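Long-range contacts in mannosyl-6-phosphatase (PDB 4C1R), which probably removes phosphate from mannose 6-phosphate groups of yeast mannan, as a magnesium-binding member of the endonuclease/exonuclease/phosphatase family: residues F42-C47 / A80-T85; L152-M157 / K189-D194. One frame throughout, in Å; residues are numbered along the deposited sequence.

Contact 1. Residues F42-C47 / A80-T85. With MG (magnesium ion), chain E.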
ATOM      1  N   PHE A  42      -5.190   1.395   5.474  1.00 16.57           N
ATOM      2  CA  PHE A  42      -4.216   1.662   4.417  1.00 16.50           C
ATOM      3  C   PHE A  42      -3.053   0.688   4.398  1.00 15.43           C
ATOM      4  O   PHE A  42      -2.518   0.331   5.450  1.00 14.34           O
ATOM      5  CB  PHE A  42      -3.746   3.123   4.361  1.00 14.33           C
ATOM      6  CG  PHE A  42      -3.077   3.627   5.632  1.00 15.42           C
ATOM      7  CD1 PHE A  42      -3.822   3.940   6.754  1.00 14.47           C
ATOM      8  CD2 PHE A  42      -1.695   3.836   5.672  1.00 15.01           C
ATOM      9  CE1 PHE A  42      -3.214   4.440   7.910  1.00 15.65           C
ATOM     10  CE2 PHE A  42      -1.062   4.298   6.826  1.00 14.35           C
ATOM     11  CZ  PHE A  42      -1.824   4.609   7.942  1.00 17.27           C
ATOM     12  N   GLY A  43      -2.650   0.306   3.191  1.00 13.66           N
ATOM     13  CA  GLY A  43      -1.392  -0.380   2.986  1.00 14.38           C
ATOM     14  C   GLY A  43      -0.233   0.589   2.899  1.00 16.63           C
ATOM     15  O   GLY A  43      -0.318   1.633   2.218  1.00 16.30           O
ATOM     16  N   THR A  44       0.838   0.233   3.608  1.00 15.53           N
ATOM     17  CA  THR A  44       2.117   0.888   3.552  1.00 14.78           C
ATOM     18  C   THR A  44       3.202  -0.017   2.970  1.00 14.99           C
ATOM     19  O   THR A  44       3.138  -1.264   3.070  1.00 15.37           O
ATOM     20  CB  THR A  44       2.556   1.403   4.973  1.00 14.63           C
ATOM     21  OG1 THR A  44       2.967   0.327   5.830  1.00 13.54           O
ATOM     22  CG2 THR A  44       1.423   2.122   5.635  1.00 15.74           C
ATOM     23  N   GLN A  45       4.225   0.606   2.382  1.00 14.33           N
ATOM     24  CA  GLN A  45       5.413  -0.160   1.940  1.00 14.28           C
ATOM     25  C   GLN A  45       6.679   0.464   2.502  1.00 14.51           C
ATOM     26  O   GLN A  45       6.704   1.654   2.817  1.00 13.79           O
ATOM     27  CB  GLN A  45       5.471  -0.255   0.407  1.00 11.97           C
ATOM     28  CG  GLN A  45       4.196  -0.863  -0.196  1.00 11.97           C
ATOM     29  CD  GLN A  45       3.074   0.175  -0.377  1.00 11.21           C
ATOM     30  OE1 GLN A  45       3.337   1.308  -0.775  1.00  9.30           O
ATOM     31  NE2 GLN A  45       1.816  -0.234  -0.154  1.00 10.60           N
ATOM     32  N   GLU A  46       7.714  -0.359   2.636  1.00 15.25           N
ATOM     33  CA  GLU A  46       9.086   0.049   2.956  1.00 15.69           C
ATOM     34  C   GLU A  46       9.443   0.318   4.416  1.00 18.62           C
ATOM     35  O   GLU A  46      10.610   0.555   4.685  1.00 18.29           O
ATOM     36  CB  GLU A  46       9.609   1.174   2.049  1.00 15.79           C
ATOM     37  CG  GLU A  46       9.673   0.780   0.576  1.00 15.46           C
ATOM     38  CD  GLU A  46      10.479   1.749  -0.232  1.00 15.89           C
ATOM     39  OE1 GLU A  46      11.280   2.501   0.389  1.00 14.14           O
ATOM     40  OE2 GLU A  46      10.317   1.737  -1.483  1.00 15.89           O
ATOM     41  N   CYS A  47       8.490   0.241   5.349  1.00 17.10           N
ATOM     42  CA  CYS A  47       8.804   0.587   6.736  1.00 17.92           C
ATOM     43  C   CYS A  47       9.629  -0.517   7.396  1.00 20.86           C
ATOM     44  O   CYS A  47       9.248  -1.701   7.319  1.00 17.86           O
ATOM     45  CB  CYS A  47       7.525   0.778   7.555  1.00 22.46           C
ATOM     46  SG  CYS A  47       6.647   2.322   7.182  1.00 25.38           S
ATOM     47  N   ALA A  80       3.158  -3.484   5.751  1.00 16.64           N
ATOM     48  CA  ALA A  80       2.240  -3.404   6.909  1.00 14.49           C
ATOM     49  C   ALA A  80       0.897  -2.764   6.531  1.00 15.33           C
ATOM     50  O   ALA A  80       0.862  -1.826   5.732  1.00 15.46           O
ATOM     51  CB  ALA A  80       2.904  -2.608   8.048  1.00 14.21           C
ATOM     52  N   ILE A  81      -0.206  -3.268   7.099  1.00 14.02           N
ATOM     53  CA  ILE A  81      -1.523  -2.653   6.932  1.00 13.81           C
ATOM     54  C   ILE A  81      -1.967  -1.968   8.208  1.00 14.18           C
ATOM     55  O   ILE A  81      -2.052  -2.629   9.234  1.00 12.60           O
ATOM     56  CB  ILE A  81      -2.602  -3.704   6.597  1.00 13.83           C
ATOM     57  CG1 ILE A  81      -2.295  -4.363   5.250  1.00 13.02           C
ATOM     58  CG2 ILE A  81      -3.944  -3.029   6.537  1.00 13.28           C
ATOM     59  CD1 ILE A  81      -2.995  -5.683   5.015  1.00 12.49           C
ATOM     60  N   PHE A  82      -2.269  -0.655   8.144  1.00 13.76           N
ATOM     61  CA  PHE A  82      -2.748   0.078   9.316  1.00 14.42           C
ATOM     62  C   PHE A  82      -4.261   0.189   9.248  1.00 14.02           C
ATOM     63  O   PHE A  82      -4.825   0.288   8.141  1.00 14.08           O
ATOM     64  CB  PHE A  82      -2.147   1.494   9.351  1.00 15.34           C
ATOM     65  CG  PHE A  82      -0.746   1.544   9.854  1.00 16.78           C
ATOM     66  CD1 PHE A  82       0.316   1.137   9.035  1.00 17.33           C
ATOM     67  CD2 PHE A  82      -0.462   2.042  11.134  1.00 17.49           C
ATOM     68  CE1 PHE A  82       1.623   1.145   9.511  1.00 17.11           C
ATOM     69  CE2 PHE A  82       0.845   2.092  11.588  1.00 17.44           C
ATOM     70  CZ  PHE A  82       1.897   1.667  10.767  1.00 16.29           C
ATOM     71  N   TYR A  83      -4.927   0.233  10.397  1.00 13.88           N
ATOM     72  CA  TYR A  83      -6.401   0.364  10.378  1.00 14.56           C
ATOM     73  C   TYR A  83      -6.942   0.995  11.635  1.00 15.96           C
ATOM     74  O   TYR A  83      -6.293   0.966  12.695  1.00 15.45           O
ATOM     75  CB  TYR A  83      -7.076  -0.985  10.113  1.00 16.15           C
ATOM     76  CG  TYR A  83      -6.900  -1.946  11.252  1.00 18.09           C
ATOM     77  CD1 TYR A  83      -5.721  -2.683  11.370  1.00 20.23           C
ATOM     78  CD2 TYR A  83      -7.900  -2.115  12.210  1.00 17.95           C
ATOM     79  CE1 TYR A  83      -5.520  -3.540  12.414  1.00 20.41           C
ATOM     80  CE2 TYR A  83      -7.711  -2.970  13.286  1.00 22.24           C
ATOM     81  CZ  TYR A  83      -6.514  -3.690  13.375  1.00 24.59           C
ATOM     82  OH  TYR A  83      -6.282  -4.578  14.428  1.00 27.95           O
ATOM     83  N   ARG A  84      -8.121   1.591  11.536  1.00 16.35           N
ATOM     84  CA  ARG A  84      -8.743   2.210  12.712  1.00 18.57           C
ATOM     85  C   ARG A  84      -9.447   1.136  13.504  1.00 18.75           C
ATOM     86  O   ARG A  84     -10.342   0.484  12.980  1.00 14.71           O
ATOM     87  CB  ARG A  84      -9.754   3.258  12.288  1.00 22.14           C
ATOM     88  CG  ARG A  84      -9.121   4.294  11.378  1.00 26.34           C
ATOM     89  CD  ARG A  84      -9.647   5.656  11.716  1.00 37.94           C
ATOM     90  NE  ARG A  84      -9.675   5.776  13.170  1.00 45.87           N
ATOM     91  CZ  ARG A  84     -10.674   6.314  13.855  1.00 46.66           C
ATOM     92  NH1 ARG A  84     -11.740   6.791  13.226  1.00 49.04           N
ATOM     93  NH2 ARG A  84     -10.602   6.355  15.169  1.00 46.40           N
ATOM     94  N   THR A  85      -9.025   0.963  14.755  1.00 16.20           N
ATOM     95  CA  THR A  85      -9.493  -0.136  15.571  1.00 19.47           C
ATOM     96  C   THR A  85     -10.933   0.063  16.000  1.00 20.46           C
ATOM     97  O   THR A  85     -11.610  -0.907  16.293  1.00 20.61           O
ATOM     98  CB  THR A  85      -8.609  -0.317  16.803  1.00 21.83           C
ATOM     99  OG1 THR A  85      -8.230   0.972  17.292  1.00 23.60           O
ATOM    100  CG2 THR A  85      -7.317  -1.049  16.426  1.00 24.24           C
TER
HETATM  101 MG    MG E 401      10.987   3.210  -2.866  1.00 22.17          MG
HETATM  102  O   HOH W   1      12.811   3.473  -1.519  1.00 13.68           O
HETATM  103  O   HOH W   2       9.938   4.663  -1.744  1.00 13.95           O
HETATM  104  O   HOH W   3      11.514   4.611  -4.064  1.00 19.51           O
HETATM  105  O   HOH W   4      12.102   1.820  -3.810  1.00 16.28           O
HETATM  106  O   HOH W   5       9.366   2.764  -4.208  1.00 20.43           O

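Contact 2. Residues L152-M157 / K189-D194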
ATOM      1  N   LEU A 152      -0.248 -15.475  -8.275  1.00 21.75           N
ATOM      2  CA  LEU A 152      -0.172 -15.987  -6.933  1.00 21.59           C
ATOM      3  C   LEU A 152      -1.157 -15.259  -5.995  1.00 22.99           C
ATOM      4  O   LEU A 152      -1.894 -15.902  -5.229  1.00 20.08           O
ATOM      5  CB  LEU A 152       1.256 -15.932  -6.392  1.00 21.08           C
ATOM      6  CG  LEU A 152       1.403 -16.077  -4.879  1.00 24.57           C
ATOM      7  CD1 LEU A 152       0.821 -17.434  -4.443  1.00 24.86           C
ATOM      8  CD2 LEU A 152       2.869 -15.936  -4.470  1.00 23.60           C
ATOM      9  N   VAL A 153      -1.159 -13.918  -6.046  1.00 21.07           N
ATOM     10  CA  VAL A 153      -2.017 -13.161  -5.163  1.00 18.87           C
ATOM     11  C   VAL A 153      -3.468 -13.506  -5.467  1.00 16.97           C
ATOM     12  O   VAL A 153      -4.271 -13.634  -4.567  1.00 17.94           O
ATOM     13  CB  VAL A 153      -1.753 -11.636  -5.303  1.00 19.47           C
ATOM     14  CG1 VAL A 153      -2.895 -10.863  -4.673  1.00 19.91           C
ATOM     15  CG2 VAL A 153      -0.460 -11.288  -4.570  1.00 20.55           C
ATOM     16  N   GLN A 154      -3.813 -13.647  -6.738  1.00 17.98           N
ATOM     17  CA  GLN A 154      -5.197 -14.014  -7.086  1.00 22.50           C
ATOM     18  C   GLN A 154      -5.610 -15.412  -6.596  1.00 22.03           C
ATOM     19  O   GLN A 154      -6.726 -15.577  -6.114  1.00 24.76           O
ATOM     20  CB  GLN A 154      -5.444 -13.870  -8.589  1.00 23.33           C
ATOM     21  CG  GLN A 154      -5.578 -12.426  -9.031  1.00 25.40           C
ATOM     22  CD  GLN A 154      -5.384 -12.281 -10.508  1.00 24.72           C
ATOM     23  OE1 GLN A 154      -6.302 -12.482 -11.283  1.00 32.31           O
ATOM     24  NE2 GLN A 154      -4.178 -11.962 -10.909  1.00 25.80           N
ATOM     25  N   GLU A 155      -4.712 -16.393  -6.679  1.00 20.36           N
ATOM     26  CA  GLU A 155      -4.928 -17.697  -6.008  1.00 22.42           C
ATOM     27  C   GLU A 155      -5.192 -17.520  -4.521  1.00 24.56           C
ATOM     28  O   GLU A 155      -6.175 -18.093  -3.980  1.00 24.38           O
ATOM     29  CB  GLU A 155      -3.724 -18.627  -6.200  1.00 27.52           C
ATOM     30  CG  GLU A 155      -3.669 -19.321  -7.556  1.00 38.19           C
ATOM     31  CD  GLU A 155      -4.787 -20.368  -7.766  1.00 54.77           C
ATOM     32  OE1 GLU A 155      -5.642 -20.567  -6.862  1.00 56.36           O
ATOM     33  OE2 GLU A 155      -4.826 -21.002  -8.855  1.00 59.06           O
ATOM     34  N   LYS A 156      -4.368 -16.698  -3.852  1.00 18.71           N
ATOM     35  CA  LYS A 156      -4.554 -16.496  -2.410  1.00 21.45           C
ATOM     36  C   LYS A 156      -5.887 -15.832  -2.101  1.00 21.61           C
ATOM     37  O   LYS A 156      -6.448 -16.028  -1.011  1.00 21.33           O
ATOM     38  CB  LYS A 156      -3.399 -15.699  -1.767  1.00 18.70           C
ATOM     39  CG  LYS A 156      -2.094 -16.463  -1.653  1.00 22.37           C
ATOM     40  CD  LYS A 156      -2.142 -17.562  -0.584  1.00 26.21           C
ATOM     41  CE  LYS A 156      -0.987 -18.539  -0.754  1.00 27.92           C
ATOM     42  NZ  LYS A 156      -0.710 -19.218   0.535  1.00 30.16           N
ATOM     43  N   MET A 157      -6.393 -15.030  -3.043  1.00 24.21           N
ATOM     44  CA  MET A 157      -7.683 -14.365  -2.836  1.00 25.76           C
ATOM     45  C   MET A 157      -8.814 -15.399  -2.793  1.00 27.61           C
ATOM     46  O   MET A 157      -9.831 -15.154  -2.171  1.00 27.58           O
ATOM     47  CB  MET A 157      -7.971 -13.348  -3.938  1.00 25.71           C
ATOM     48  CG  MET A 157      -7.394 -11.955  -3.720  1.00 26.79           C
ATOM     49  SD  MET A 157      -7.256 -11.028  -5.271  1.00 27.60           S
ATOM     50  CE  MET A 157      -8.869 -11.182  -6.034  1.00 29.27           C
ATOM     51  N   LYS A 189      -8.289 -11.254 -15.467  1.00 26.72           N
ATOM     52  CA  LYS A 189      -9.153 -12.375 -15.122  1.00 29.34           C
ATOM     53  C   LYS A 189     -10.552 -11.987 -14.670  1.00 26.68           C
ATOM     54  O   LYS A 189     -11.318 -12.863 -14.320  1.00 32.31           O
ATOM     55  CB  LYS A 189      -8.515 -13.222 -14.024  1.00 32.71           C
ATOM     56  CG  LYS A 189      -7.190 -13.869 -14.405  1.00 45.24           C
ATOM     57  CD  LYS A 189      -7.306 -14.615 -15.726  1.00 50.04           C
ATOM     58  CE  LYS A 189      -6.337 -15.783 -15.784  1.00 61.84           C
ATOM     59  NZ  LYS A 189      -5.932 -16.072 -17.191  1.00 61.99           N
ATOM     60  N   GLY A 190     -10.887 -10.693 -14.608  1.00 24.42           N
ATOM     61  CA  GLY A 190     -12.228 -10.302 -14.137  1.00 22.42           C
ATOM     62  C   GLY A 190     -12.337 -10.303 -12.617  1.00 24.80           C
ATOM     63  O   GLY A 190     -13.387 -10.021 -12.065  1.00 29.90           O
ATOM     64  N   VAL A 191     -11.228 -10.573 -11.941  1.00 22.02           N
ATOM     65  CA  VAL A 191     -11.185 -10.781 -10.489  1.00 23.13           C
ATOM     66  C   VAL A 191     -10.937  -9.459  -9.727  1.00 21.20           C
ATOM     67  O   VAL A 191     -11.321  -9.323  -8.572  1.00 20.95           O
ATOM     68  CB  VAL A 191     -10.089 -11.850 -10.176  1.00 25.07           C
ATOM     69  CG1 VAL A 191      -9.764 -11.950  -8.715  1.00 26.11           C
ATOM     70  CG2 VAL A 191     -10.540 -13.212 -10.684  1.00 27.84           C
ATOM     71  N   LEU A 192     -10.287  -8.495 -10.382  1.00 20.89           N
ATOM     72  CA  LEU A 192      -9.970  -7.194  -9.793  1.00 19.77           C
ATOM     73  C   LEU A 192     -10.056  -6.105 -10.836  1.00 19.16           C
ATOM     74  O   LEU A 192      -9.711  -6.328 -11.982  1.00 19.77           O
ATOM     75  CB  LEU A 192      -8.544  -7.195  -9.263  1.00 18.06           C
ATOM     76  CG  LEU A 192      -8.242  -8.091  -8.073  1.00 19.73           C
ATOM     77  CD1 LEU A 192      -6.758  -8.279  -7.863  1.00 20.23           C
ATOM     78  CD2 LEU A 192      -8.927  -7.599  -6.806  1.00 19.22           C
ATOM     79  N   CYS A 193     -10.343  -4.888 -10.391  1.00 18.50           N
ATOM     80  CA  CYS A 193     -10.419  -3.704 -11.249  1.00 18.71           C
ATOM     81  C   CYS A 193      -9.520  -2.615 -10.642  1.00 18.48           C
ATOM     82  O   CYS A 193      -9.411  -2.518  -9.421  1.00 18.21           O
ATOM     83  CB  CYS A 193     -11.865  -3.159 -11.212  1.00 22.15           C
ATOM     84  SG  CYS A 193     -13.162  -4.261 -11.859  1.00 31.39           S
ATOM     85  N   ASP A 194      -8.934  -1.781 -11.486  1.00 16.44           N
ATOM     86  CA  ASP A 194      -8.154  -0.633 -11.064  1.00 16.16           C
ATOM     87  C   ASP A 194      -9.111   0.465 -10.651  1.00 14.72           C
ATOM     88  O   ASP A 194      -9.966   0.870 -11.448  1.00 14.30           O
ATOM     89  CB  ASP A 194      -7.333  -0.131 -12.263  1.00 16.82           C
ATOM     90  CG  ASP A 194      -6.328   0.960 -11.895  1.00 16.86           C
ATOM     91  OD1 ASP A 194      -6.418   1.556 -10.785  1.00 16.66           O
ATOM     92  OD2 ASP A 194      -5.412   1.217 -12.738  1.00 19.28           O
TER

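Contact 1. Residues F42-C47 / A80-T85
F42 and F82 set their rings almost parallel, planes at 12°, but offset so that little of one lies over the other; across the contact, F82 CB sits over one face of the F42 ring, 3.4 Å above its plane and toward the rim. The pair belongs to neighbouring antiparallel strands in one of the two sheets of the DNase I-like sandwich. F42 and F82 form a hydrogen-bonded pair, with F42 N to F82 O and F82 N to F42 O both at 2.9 Å, and G43 and I81 follow as a non-hydrogen-bonded pair with CA atoms 4.6 Å apart. Beyond them T44 N donates to A80 O over 3.0 Å, nearly straight at 166°. The T44 hydroxyl stands close to the same oxygen, though its bond there is not settled, while T44 CG2 lies 3.7 Å from F82 CD1.

A chi1 of 60° holds CG of F42 between its backbone N and carbonyl carbon and brings one face of the ring against F82 CB. Replacing F42 by an alanine is likely to leave F82 CB without the aromatic face it rests on and to open a gap toward F39 and L59. Helix 49-58 packs on this side through L52 and M55, which touch F82. Just past the paired strand, E46 binds the magnesium ion beside five waters: OE2 coordinates the metal at 2.1 Å, and OE1 accepts a hydrogen bond from one of those waters at 2.6 Å.

Contact 2. Residues L152-M157 / K189-D194
Q154 NE2 is gripped by two carbonyl oxygens while the oxygen of the same amide, OE1, lies against K189: NE2 donates to A150 O, one turn back in its own helix, and to A185 O in helix 181-187. These two bonds fix the amide's rotation, so that OE1 faces the aliphatic root of K189, at 3.5 Å from K189 CG. The two side chains cross at about a right angle, and the lysine's charged end leads away from the helix. No hydrogen bond joins 152-157 to 189-194 directly; the polar tie runs through A185, just ahead of the second segment.

The remaining contact is apolar. The ends of M157 and L192 meet head-on, with M157 SD 3.8 Å from L192 CD1 and M157 CE 3.7 Å from L192 CD2. A bend at chi3 of 50° turns the methionine methyl into this position. The approach of V191 to the same methyl is doubtful in the model, because the separation is too short to be trusted.

G190 lets the chain turn out of the preceding helix with a positive phi of 81°, and D194 further on is the N-cap of helix 195-198. On the sheet side of their helix, V153 and M157 pack on strands 130-137 and 168-173. The arrangement is that of an outer helix layer packed on a sheet, as in the four-layered alpha/beta sandwich of DNase I-like enzymes.

The two contacts come in series along the chain, 42-47/80-85 closing before 152-157/189-194 opens. Their centres are 20 Å apart and their nearest atoms about 11 Å, so they do not touch. Contact 1 lies in the seven-stranded sheet, and contact 2 joins helix 143-159 to the lead-in of strand 193-194, an outermost strand of the six-stranded sheet. Strand 130-137 of that second sheet relates them: I81 of contact 1 touches F133 and N135, whereas V153 and M157 of contact 2 touch the alternate residues L136 and F134. Contact 1 thus borders the interface between the sheets and leads to the magnesium site; contact 2 belongs to the outer helical layer, away from that site.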